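Local coordinates for protein RNA-dependent RNA polymerase (Qualyub virus, PDB 6DX1) that probably removes ubiquitin from conjugated proteins through its viral OTU-domain cysteine protease, a part of the viral polymerase protein, at residues N16-R27 with D123-G133; F67-V78 with V102-L110. All blocks are in the same frame, centred on the assembly; numbering follows the deposited sequence.

Interaction 1 (N16-R27 with D123-G133); sequences NCSQANVVFSYR and DVWVTQGIRWG
Cys-17 to Ser-25 pairs antiparallel with Trp-125 to Trp-132 in the mixed sheet of the viral OTU domain. Ser-18 faces Arg-131, Ala-20 faces Gly-129 and Phe-24 faces Val-126 as hydrogen-bonded pairs. Between the last two, residues 21 to 23 lie against only 127 and 128. The extra residue makes a beta bulge. Here Val-22 N reaches Thr-127 O from above the carbonyl plane, 60° out of it.

At one end, Arg-131 meets the Ser-18 hydroxyl side-on. Arg-131 NE lies 2.9 Å and Arg-131 NH2 3.2 Å from Ser-18 OG, both nearly in the guanidinium plane. Water 1 lies within bonding distance of this hydroxyl, of Asn-16 O and of Gly-133 O. On the other side of the sheet, Cys-17 SG stands anti to its backbone N (chi1 178°). This puts the sulfur over the face of the Trp-132 indole, 4.1 Å from the centroid of the five-membered ring.

Past the bulge, Val-126 CB sits over one face of the Phe-24 ring, 3.9 Å from its centroid. Ser-25 CB lies 4.2 Å from the centroid of the six-membered ring of Trp-125, almost on the ring normal.

Beyond the strands, Asp-123 draws Tyr-26 and Arg-27 of the other segment. Tyr-26 OH donates to Asp-123 OD1 at 2.8 Å, from above the carboxylate plane. Arg-27 approaches end-on: Arg-27 NH1 bonds Asp-123 O at 2.8 Å, and NH2 forms a salt bridge with Asp-123 OD2. Lys-32 makes a further salt bridge to Asp-123 OD1. Water 3 ties Arg-27 and Ser-25 OG to Val-124 O.

Strand 11-14 borders 17-25, and strand 114-120 borders 125-132. Trp-10 makes a cation-pi contact with Arg-131. Helix 101-111 packs on Trp-132, while Phe-24 meets Trp-118 and Phe-29.

Interaction 2 (F67-V78 with V102-L110); sequences FAETNWDELPGV and VEAEILSKL
The last turn of helix 57-70, from Phe-67, the turn after it and the first residues of a weakly bonded helix at 76-78 line one side of segment 102-110 of helix 101-111, with CA atoms 6.7 Å apart at Phe-67 and Leu-110 and 5.6 Å at Val-78 and Val-102.

Glu-105 reaches out as an extended chain to the start of the 76-78 helix. Gly-77 N donates to Glu-105 OE1 at 3.0 Å, on the syn side. Val-78 N makes a weak bond to Glu-105 OE2. The N-H groups at this helix start probably favour the charged carboxylate. Lys-109 NZ sits on the anti lone pair of Glu-105 OE1, at 2.9 Å. Lys-109 NZ also donates to Glu-74 O at 2.8 Å, in the carbonyl plane, and forms a salt bridge with Asp-15.

Toward Phe-67 the contact is apolar. The Phe-67 ring lies between Asn-71 CB on one face and Leu-110 CB on the other, the latter 3.9 Å from the ring centroid. Ile-106 CG2 touches CD2 of Phe-67. Ile-106 CG1 meets Val-78 CG2 at 3.7 Å and also touches Leu-75 CD2.

Helix 41-51 packs on helix 101-111 through Leu-107, and Tyr-88 of helix 85-92 touches Val-102.

Interaction 1 is a strand pair and interaction 2 a packing of helices and a turn. Their centres are about 22 Å apart, on opposite sides of the chain's centre. Along the chain, interaction 2 is nested inside the loop closed by interaction 1. Helix 101-111 joins them: Trp-132 CE3 packs 3.5 Å from Ala-104 CB, and Asn-16 ND2 lies 3.0 Å from Ser-108 OG in a probable hydrogen bond. A neighbouring face of the helix serves interaction 2, and Glu-105 borders both. In OTU proteases the nucleophilic cysteine sits at the start of the helix equivalent to 41-51. Interaction 2 therefore lies next to the helix that probably carries the nucleophile.

Interaction 1 (N16-R27 with D123-G133)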
loop_
_atom_site.group_PDB
_atom_site.type_symbol
_atom_site.label_atom_id
_atom_site.label_comp_id
_atom_site.label_asym_id
_atom_site.label_seq_id
_atom_site.Cartn_x
_atom_site.Cartn_y
_atom_site.Cartn_z
ATOM N N ASN A 16 -3.402 -8.539 9.892
ATOM C CA ASN A 16 -4.518 -7.911 9.190
ATOM C C ASN A 16 -4.393 -7.998 7.670
ATOM O O ASN A 16 -5.136 -7.310 6.963
ATOM C CB ASN A 16 -4.702 -6.449 9.647
ATOM C CG ASN A 16 -3.691 -5.478 9.030
ATOM O OD1 ASN A 16 -2.587 -5.853 8.643
ATOM N ND2 ASN A 16 -4.079 -4.199 8.963
ATOM N N CYS A 17 -3.530 -8.873 7.160
ATOM C CA CYS A 17 -3.272 -8.999 5.727
ATOM C C CYS A 17 -4.001 -10.212 5.164
ATOM O O CYS A 17 -3.949 -11.298 5.750
ATOM C CB CYS A 17 -1.768 -9.126 5.466
ATOM S SG CYS A 17 -1.344 -9.358 3.733
ATOM N N SER A 18 -4.687 -10.021 4.042
ATOM C CA SER A 18 -5.328 -11.111 3.309
ATOM C C SER A 18 -5.054 -10.943 1.814
ATOM O O SER A 18 -4.591 -9.888 1.363
ATOM C CB SER A 18 -6.837 -11.165 3.596
ATOM O OG SER A 18 -7.473 -9.910 3.315
ATOM N N GLN A 19 -5.344 -11.988 1.032
ATOM C CA GLN A 19 -5.015 -11.966 -0.396
ATOM C C GLN A 19 -6.075 -12.717 -1.194
ATOM O O GLN A 19 -6.794 -13.561 -0.658
ATOM C CB GLN A 19 -3.633 -12.577 -0.666
ATOM C CG GLN A 19 -3.579 -14.083 -0.444
ATOM C CD GLN A 19 -2.169 -14.638 -0.569
ATOM O OE1 GLN A 19 -1.234 -13.909 -0.890
ATOM N NE2 GLN A 19 -2.016 -15.930 -0.310
ATOM N N ALA A 20 -6.146 -12.426 -2.494
ATOM C CA ALA A 20 -7.185 -13.038 -3.319
ATOM C C ALA A 20 -6.786 -13.018 -4.784
ATOM O O ALA A 20 -6.060 -12.125 -5.227
ATOM C CB ALA A 20 -8.516 -12.301 -3.143
ATOM N N ASN A 21 -7.288 -14.001 -5.538
ATOM C CA ASN A 21 -7.312 -13.916 -6.994
ATOM C C ASN A 21 -8.575 -13.168 -7.392
ATOM O O ASN A 21 -9.676 -13.558 -6.992
ATOM C CB ASN A 21 -7.288 -15.302 -7.635
ATOM C CG ASN A 21 -5.992 -16.018 -7.380
ATOM O OD1 ASN A 21 -4.925 -15.454 -7.600
ATOM N ND2 ASN A 21 -6.064 -17.252 -6.879
ATOM N N VAL A 22 -8.418 -12.074 -8.133
ATOM C CA VAL A 22 -9.554 -11.223 -8.472
ATOM C C VAL A 22 -9.255 -10.607 -9.831
ATOM O O VAL A 22 -8.214 -9.964 -10.014
ATOM C CB VAL A 22 -9.809 -10.168 -7.374
ATOM C CG1 VAL A 22 -8.530 -9.480 -6.985
ATOM C CG2 VAL A 22 -10.899 -9.164 -7.791
ATOM N N VAL A 23 -10.135 -10.836 -10.806
ATOM C CA VAL A 23 -9.823 -10.605 -12.217
ATOM C C VAL A 23 -10.782 -9.566 -12.787
ATOM O O VAL A 23 -11.999 -9.804 -12.870
ATOM C CB VAL A 23 -9.887 -11.912 -13.021
ATOM C CG1 VAL A 23 -9.451 -11.674 -14.466
ATOM C CG2 VAL A 23 -9.009 -12.969 -12.368
ATOM N N PHE A 24 -10.236 -8.422 -13.212
ATOM C CA PHE A 24 -11.092 -7.362 -13.728
ATOM C C PHE A 24 -10.246 -6.351 -14.485
ATOM O O PHE A 24 -9.046 -6.221 -14.241
ATOM C CB PHE A 24 -11.874 -6.660 -12.607
ATOM C CG PHE A 24 -11.007 -5.968 -11.578
ATOM C CD1 PHE A 24 -10.541 -6.665 -10.471
ATOM C CD2 PHE A 24 -10.693 -4.625 -11.691
ATOM C CE1 PHE A 24 -9.770 -6.041 -9.499
ATOM C CE2 PHE A 24 -9.920 -3.992 -10.720
ATOM C CZ PHE A 24 -9.453 -4.701 -9.626
ATOM N N SER A 25 -10.888 -5.644 -15.408
ATOM C CA SER A 25 -10.249 -4.529 -16.092
ATOM C C SER A 25 -10.326 -3.315 -15.172
ATOM O O SER A 25 -11.427 -2.888 -14.808
ATOM C CB SER A 25 -10.956 -4.280 -17.427
ATOM O OG SER A 25 -10.566 -3.047 -18.011
ATOM N N TYR A 26 -9.170 -2.795 -14.731
ATOM C CA TYR A 26 -9.223 -1.809 -13.653
ATOM C C TYR A 26 -9.946 -0.535 -14.082
ATOM O O TYR A 26 -10.534 0.144 -13.235
ATOM C CB TYR A 26 -7.822 -1.496 -13.104
ATOM C CG TYR A 26 -6.872 -0.696 -13.989
ATOM C CD1 TYR A 26 -7.032 0.676 -14.160
ATOM C CD2 TYR A 26 -5.780 -1.310 -14.597
ATOM C CE1 TYR A 26 -6.148 1.413 -14.959
ATOM C CE2 TYR A 26 -4.884 -0.579 -15.388
ATOM C CZ TYR A 26 -5.083 0.778 -15.563
ATOM O OH TYR A 26 -4.209 1.504 -16.346
ATOM N N ARG A 27 -9.940 -0.217 -15.381
ATOM C CA ARG A 27 -10.611 0.994 -15.852
ATOM C C ARG A 27 -12.121 0.948 -15.647
ATOM O O ARG A 27 -12.783 1.996 -15.722
ATOM C CB ARG A 27 -10.301 1.218 -17.331
ATOM C CG ARG A 27 -8.958 1.865 -17.596
ATOM C CD ARG A 27 -8.624 1.822 -19.084
ATOM N NE ARG A 27 -7.248 2.235 -19.351
ATOM C CZ ARG A 27 -6.199 1.423 -19.263
ATOM N NH1 ARG A 27 -6.374 0.152 -18.904
ATOM N NH2 ARG A 27 -4.977 1.877 -19.523
ATOM N N ASP A 123 -1.133 -3.414 -17.984
ATOM C CA ASP A 123 -1.791 -2.103 -17.903
ATOM C C ASP A 123 -3.291 -2.145 -18.222
ATOM O O ASP A 123 -3.888 -1.109 -18.546
ATOM C CB ASP A 123 -1.103 -1.051 -18.794
ATOM C CG ASP A 123 -1.576 0.372 -18.481
ATOM O OD1 ASP A 123 -1.658 0.726 -17.281
ATOM O OD2 ASP A 123 -1.904 1.122 -19.430
ATOM N N VAL A 124 -3.947 -3.305 -18.110
ATOM C CA VAL A 124 -5.388 -3.383 -18.343
ATOM C C VAL A 124 -6.055 -4.238 -17.275
ATOM O O VAL A 124 -7.011 -3.798 -16.626
ATOM C CB VAL A 124 -5.701 -3.949 -19.741
ATOM C CG1 VAL A 124 -7.207 -4.076 -19.932
ATOM C CG2 VAL A 124 -5.087 -3.063 -20.826
ATOM N N TRP A 125 -5.553 -5.463 -17.098
ATOM C CA TRP A 125 -6.214 -6.481 -16.290
ATOM C C TRP A 125 -5.512 -6.648 -14.949
ATOM O O TRP A 125 -4.311 -6.936 -14.899
ATOM C CB TRP A 125 -6.249 -7.813 -17.048
ATOM C CG TRP A 125 -7.282 -7.801 -18.125
ATOM C CD1 TRP A 125 -7.111 -7.463 -19.439
ATOM C CD2 TRP A 125 -8.665 -8.103 -17.965
ATOM N NE1 TRP A 125 -8.311 -7.551 -20.107
ATOM C CE2 TRP A 125 -9.279 -7.944 -19.221
ATOM C CE3 TRP A 125 -9.442 -8.517 -16.877
ATOM C CZ2 TRP A 125 -10.634 -8.180 -19.419
ATOM C CZ3 TRP A 125 -10.790 -8.747 -17.074
ATOM C CH2 TRP A 125 -11.373 -8.571 -18.335
ATOM N N VAL A 126 -6.268 -6.476 -13.873
ATOM C CA VAL A 126 -5.834 -6.900 -12.550
ATOM C C VAL A 126 -6.151 -8.380 -12.401
ATOM O O VAL A 126 -7.203 -8.840 -12.854
ATOM C CB VAL A 126 -6.547 -6.069 -11.469
ATOM C CG1 VAL A 126 -6.364 -6.702 -10.091
ATOM C CG2 VAL A 126 -6.031 -4.620 -11.469
ATOM N N THR A 127 -5.244 -9.138 -11.775
ATOM C CA THR A 127 -5.471 -10.566 -11.563
ATOM C C THR A 127 -5.386 -11.005 -10.108
ATOM O O THR A 127 -5.784 -12.138 -9.803
ATOM C CB THR A 127 -4.477 -11.405 -12.385
ATOM O OG1 THR A 127 -3.132 -11.135 -11.948
ATOM C CG2 THR A 127 -4.639 -11.108 -13.877
ATOM N N GLN A 128 -4.897 -10.159 -9.205
ATOM C CA GLN A 128 -4.753 -10.512 -7.794
ATOM C C GLN A 128 -4.852 -9.255 -6.944
ATOM O O GLN A 128 -4.575 -8.144 -7.408
ATOM C CB GLN A 128 -3.400 -11.173 -7.485
ATOM C CG GLN A 128 -3.072 -12.426 -8.234
ATOM C CD GLN A 128 -1.746 -13.013 -7.779
ATOM O OE1 GLN A 128 -1.253 -12.702 -6.684
ATOM N NE2 GLN A 128 -1.163 -13.863 -8.610
ATOM N N GLY A 129 -5.203 -9.454 -5.680
ATOM C CA GLY A 129 -5.161 -8.387 -4.700
ATOM C C GLY A 129 -4.531 -8.873 -3.410
ATOM O O GLY A 129 -4.623 -10.048 -3.052
ATOM N N ILE A 130 -3.851 -7.957 -2.729
ATOM C CA ILE A 130 -3.414 -8.194 -1.358
ATOM C C ILE A 130 -3.838 -6.979 -0.552
ATOM O O ILE A 130 -3.755 -5.843 -1.033
ATOM C CB ILE A 130 -1.895 -8.469 -1.256
ATOM C CG1 ILE A 130 -1.485 -8.728 0.192
ATOM C CG2 ILE A 130 -1.090 -7.351 -1.839
ATOM C CD1 ILE A 130 -0.289 -9.675 0.299
ATOM N N ARG A 131 -4.349 -7.219 0.647
ATOM C CA ARG A 131 -5.106 -6.204 1.362
ATOM C C ARG A 131 -4.664 -6.163 2.814
ATOM O O ARG A 131 -4.430 -7.211 3.420
ATOM C CB ARG A 131 -6.605 -6.527 1.250
ATOM C CG ARG A 131 -7.540 -5.830 2.201
ATOM C CD ARG A 131 -8.963 -6.367 1.952
ATOM N NE ARG A 131 -9.218 -7.659 2.596
ATOM C CZ ARG A 131 -10.391 -7.986 3.124
ATOM N NH1 ARG A 131 -11.397 -7.120 3.064
ATOM N NH2 ARG A 131 -10.566 -9.165 3.714
ATOM N N TRP A 132 -4.541 -4.951 3.365
ATOM C CA TRP A 132 -4.332 -4.745 4.800
ATOM C C TRP A 132 -5.551 -4.013 5.339
ATOM O O TRP A 132 -5.824 -2.882 4.921
ATOM C CB TRP A 132 -3.050 -3.944 5.084
ATOM C CG TRP A 132 -1.821 -4.709 4.756
ATOM C CD1 TRP A 132 -1.027 -5.384 5.631
ATOM C CD2 TRP A 132 -1.248 -4.910 3.454
ATOM N NE1 TRP A 132 0.005 -5.990 4.965
ATOM C CE2 TRP A 132 -0.104 -5.718 3.627
ATOM C CE3 TRP A 132 -1.585 -4.476 2.163
ATOM C CZ2 TRP A 132 0.705 -6.107 2.563
ATOM C CZ3 TRP A 132 -0.781 -4.865 1.099
ATOM C CH2 TRP A 132 0.350 -5.679 1.308
ATOM N N GLY A 133 -6.278 -4.653 6.249
ATOM C CA GLY A 133 -7.551 -4.152 6.737
ATOM C C GLY A 133 -8.725 -4.934 6.167
ATOM O O GLY A 133 -8.585 -5.790 5.295
HETATM O O HOH W 1 -7.207 -8.114 5.314
HETATM O O HOH W 2 -5.376 -14.762 -10.785
HETATM O O HOH W 3 -8.340 -1.519 -17.564
#

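Interaction 2 (F67-V78 with V102-L110)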
loop_
_atom_site.group_PDB
_atom_site.type_symbol
_atom_site.label_atom_id
_atom_site.label_comp_id
_atom_site.label_asym_id
_atom_site.label_seq_id
_atom_site.Cartn_x
_atom_site.Cartn_y
_atom_site.Cartn_z
ATOM N N PHE A 67 4.907 6.396 13.518
ATOM C CA PHE A 67 3.994 5.384 14.042
ATOM C C PHE A 67 4.748 4.140 14.494
ATOM O O PHE A 67 4.349 3.483 15.465
ATOM C CB PHE A 67 2.941 5.023 12.993
ATOM C CG PHE A 67 1.779 4.237 13.541
ATOM C CD1 PHE A 67 0.810 4.859 14.314
ATOM C CD2 PHE A 67 1.648 2.882 13.265
ATOM C CE1 PHE A 67 -0.280 4.141 14.811
ATOM C CE2 PHE A 67 0.563 2.161 13.760
ATOM C CZ PHE A 67 -0.398 2.794 14.532
ATOM N N ALA A 68 5.832 3.788 13.803
ATOM C CA ALA A 68 6.646 2.670 14.265
ATOM C C ALA A 68 7.179 2.933 15.668
ATOM O O ALA A 68 7.252 2.016 16.498
ATOM C CB ALA A 68 7.795 2.410 13.291
ATOM N N GLU A 69 7.544 4.185 15.957
ATOM C CA GLU A 69 8.073 4.524 17.277
ATOM C C GLU A 69 6.980 4.540 18.342
ATOM O O GLU A 69 7.173 4.011 19.443
ATOM C CB GLU A 69 8.786 5.873 17.223
ATOM C CG GLU A 69 10.086 5.823 16.494
ATOM C CD GLU A 69 10.442 7.139 15.872
ATOM O OE1 GLU A 69 11.084 7.087 14.808
ATOM O OE2 GLU A 69 10.081 8.215 16.424
ATOM N N THR A 70 5.822 5.125 18.037
ATOM C CA THR A 70 4.802 5.310 19.062
ATOM C C THR A 70 3.938 4.070 19.258
ATOM O O THR A 70 3.345 3.900 20.331
ATOM C CB THR A 70 3.913 6.509 18.712
ATOM O OG1 THR A 70 3.247 6.271 17.464
ATOM C CG2 THR A 70 4.752 7.787 18.598
ATOM N N ASN A 71 3.857 3.206 18.252
ATOM C CA ASN A 71 2.899 2.107 18.244
ATOM C C ASN A 71 3.562 0.804 17.812
ATOM O O ASN A 71 2.925 -0.046 17.182
ATOM C CB ASN A 71 1.709 2.434 17.337
ATOM C CG ASN A 71 0.831 3.542 17.894
ATOM O OD1 ASN A 71 1.240 4.704 17.964
ATOM N ND2 ASN A 71 -0.388 3.187 18.289
ATOM N N TRP A 72 4.839 0.631 18.164
ATOM C CA TRP A 72 5.605 -0.536 17.731
ATOM C C TRP A 72 4.888 -1.842 18.044
ATOM O O TRP A 72 4.917 -2.784 17.239
ATOM C CB TRP A 72 6.980 -0.521 18.400
ATOM C CG TRP A 72 7.891 -1.627 17.985
ATOM C CD1 TRP A 72 8.287 -2.695 18.749
ATOM C CD2 TRP A 72 8.552 -1.774 16.722
ATOM N NE1 TRP A 72 9.145 -3.494 18.035
ATOM C CE2 TRP A 72 9.331 -2.949 16.792
ATOM C CE3 TRP A 72 8.567 -1.024 15.540
ATOM C CZ2 TRP A 72 10.104 -3.400 15.720
ATOM C CZ3 TRP A 72 9.340 -1.470 14.477
ATOM C CH2 TRP A 72 10.096 -2.649 14.576
ATOM N N ASP A 73 4.222 -1.911 19.200
ATOM C CA ASP A 73 3.614 -3.160 19.648
ATOM C C ASP A 73 2.514 -3.651 18.718
ATOM O O ASP A 73 2.191 -4.843 18.747
ATOM C CB ASP A 73 3.039 -3.000 21.057
ATOM C CG ASP A 73 4.110 -2.990 22.127
ATOM O OD1 ASP A 73 5.254 -3.406 21.838
ATOM O OD2 ASP A 73 3.805 -2.565 23.263
ATOM N N GLU A 74 1.923 -2.772 17.910
ATOM C CA GLU A 74 0.822 -3.153 17.035
ATOM C C GLU A 74 1.272 -3.583 15.644
ATOM O O GLU A 74 0.426 -3.692 14.754
ATOM C CB GLU A 74 -0.177 -1.995 16.880
ATOM C CG GLU A 74 -0.513 -1.233 18.151
ATOM C CD GLU A 74 -1.334 0.022 17.874
ATOM O OE1 GLU A 74 -1.842 0.178 16.741
ATOM O OE2 GLU A 74 -1.462 0.859 18.785
ATOM N N LEU A 75 2.567 -3.823 15.421
ATOM C CA LEU A 75 3.111 -3.982 14.071
ATOM C C LEU A 75 3.838 -5.317 13.888
ATOM O O LEU A 75 5.024 -5.343 13.541
ATOM C CB LEU A 75 4.046 -2.818 13.754
ATOM C CG LEU A 75 3.391 -1.430 13.738
ATOM C CD1 LEU A 75 4.465 -0.358 13.659
ATOM C CD2 LEU A 75 2.413 -1.303 12.571
ATOM N N PRO A 76 3.139 -6.448 14.053
ATOM C CA PRO A 76 3.820 -7.752 13.925
ATOM C C PRO A 76 4.420 -8.007 12.558
ATOM O O PRO A 76 5.404 -8.752 12.455
ATOM C CB PRO A 76 2.710 -8.775 14.218
ATOM C CG PRO A 76 1.537 -8.008 14.684
ATOM C CD PRO A 76 1.695 -6.587 14.295
ATOM N N GLY A 77 3.831 -7.467 11.490
ATOM C CA GLY A 77 4.435 -7.641 10.181
ATOM C C GLY A 77 5.779 -6.950 10.086
ATOM O O GLY A 77 6.745 -7.524 9.573
ATOM N N VAL A 78 5.858 -5.713 10.590
ATOM C CA VAL A 78 7.114 -4.972 10.618
ATOM C C VAL A 78 8.156 -5.736 11.422
ATOM O O VAL A 78 9.343 -5.751 11.072
ATOM C CB VAL A 78 6.892 -3.562 11.197
ATOM C CG1 VAL A 78 8.209 -2.787 11.276
ATOM C CG2 VAL A 78 5.859 -2.786 10.373
ATOM N N VAL A 102 5.541 -3.559 4.179
ATOM C CA VAL A 102 5.829 -3.062 5.524
ATOM C C VAL A 102 5.024 -1.795 5.811
ATOM O O VAL A 102 4.362 -1.670 6.850
ATOM C CB VAL A 102 7.343 -2.826 5.692
ATOM C CG1 VAL A 102 7.636 -2.056 6.962
ATOM C CG2 VAL A 102 8.078 -4.163 5.704
ATOM N N GLU A 103 5.059 -0.840 4.885
ATOM C CA GLU A 103 4.368 0.422 5.086
ATOM C C GLU A 103 2.862 0.305 4.877
ATOM O O GLU A 103 2.099 1.089 5.457
ATOM C CB GLU A 103 4.963 1.465 4.147
ATOM C CG GLU A 103 6.351 1.931 4.585
ATOM C CD GLU A 103 7.475 0.954 4.231
ATOM O OE1 GLU A 103 7.347 0.159 3.274
ATOM O OE2 GLU A 103 8.514 0.993 4.921
ATOM N N ALA A 104 2.416 -0.645 4.047
ATOM C CA ALA A 104 0.980 -0.873 3.920
ATOM C C ALA A 104 0.383 -1.275 5.263
ATOM O O ALA A 104 -0.679 -0.766 5.653
ATOM C CB ALA A 104 0.694 -1.928 2.849
ATOM N N GLU A 105 1.072 -2.155 6.004
ATOM C CA GLU A 105 0.623 -2.488 7.355
ATOM C C GLU A 105 0.610 -1.251 8.242
ATOM O O GLU A 105 -0.385 -0.973 8.925
ATOM C CB GLU A 105 1.517 -3.568 7.980
ATOM C CG GLU A 105 1.102 -3.881 9.433
ATOM C CD GLU A 105 2.105 -4.749 10.181
ATOM O OE1 GLU A 105 1.753 -5.252 11.266
ATOM O OE2 GLU A 105 3.221 -4.951 9.679
ATOM N N ILE A 106 1.715 -0.492 8.245
ATOM C CA ILE A 106 1.819 0.676 9.120
ATOM C C ILE A 106 0.714 1.673 8.809
ATOM O O ILE A 106 0.044 2.191 9.709
ATOM C CB ILE A 106 3.204 1.334 8.980
ATOM C CG1 ILE A 106 4.307 0.431 9.535
ATOM C CG2 ILE A 106 3.218 2.690 9.690
ATOM C CD1 ILE A 106 5.714 0.931 9.209
ATOM N N LEU A 107 0.518 1.977 7.526
ATOM C CA LEU A 107 -0.455 3.007 7.176
ATOM C C LEU A 107 -1.889 2.551 7.440
ATOM O O LEU A 107 -2.733 3.362 7.842
ATOM C CB LEU A 107 -0.277 3.421 5.714
ATOM C CG LEU A 107 1.004 4.230 5.524
ATOM C CD1 LEU A 107 1.427 4.199 4.066
ATOM C CD2 LEU A 107 0.789 5.657 6.004
ATOM N N SER A 108 -2.195 1.268 7.208
ATOM C CA SER A 108 -3.549 0.794 7.507
ATOM C C SER A 108 -3.896 1.007 8.976
ATOM O O SER A 108 -5.050 1.331 9.310
ATOM C CB SER A 108 -3.690 -0.686 7.116
ATOM O OG SER A 108 -2.969 -1.528 8.000
ATOM N N LYS A 109 -2.907 0.869 9.858
ATOM C CA LYS A 109 -3.135 0.980 11.293
ATOM C C LYS A 109 -3.040 2.415 11.792
ATOM O O LYS A 109 -3.758 2.786 12.728
ATOM C CB LYS A 109 -2.151 0.066 12.037
ATOM C CG LYS A 109 -2.415 -1.410 11.709
ATOM C CD LYS A 109 -1.361 -2.370 12.253
ATOM C CE LYS A 109 -1.822 -3.818 12.062
ATOM N NZ LYS A 109 -0.774 -4.804 12.506
ATOM N N LEU A 110 -2.188 3.235 11.170
ATOM C CA LEU A 110 -2.119 4.650 11.517
ATOM C C LEU A 110 -3.361 5.394 11.040
ATOM O O LEU A 110 -3.984 6.147 11.801
ATOM C CB LEU A 110 -0.861 5.277 10.904
ATOM C CG LEU A 110 -0.811 6.811 10.892
ATOM C CD1 LEU A 110 -0.678 7.384 12.283
ATOM C CD2 LEU A 110 0.336 7.304 10.015
#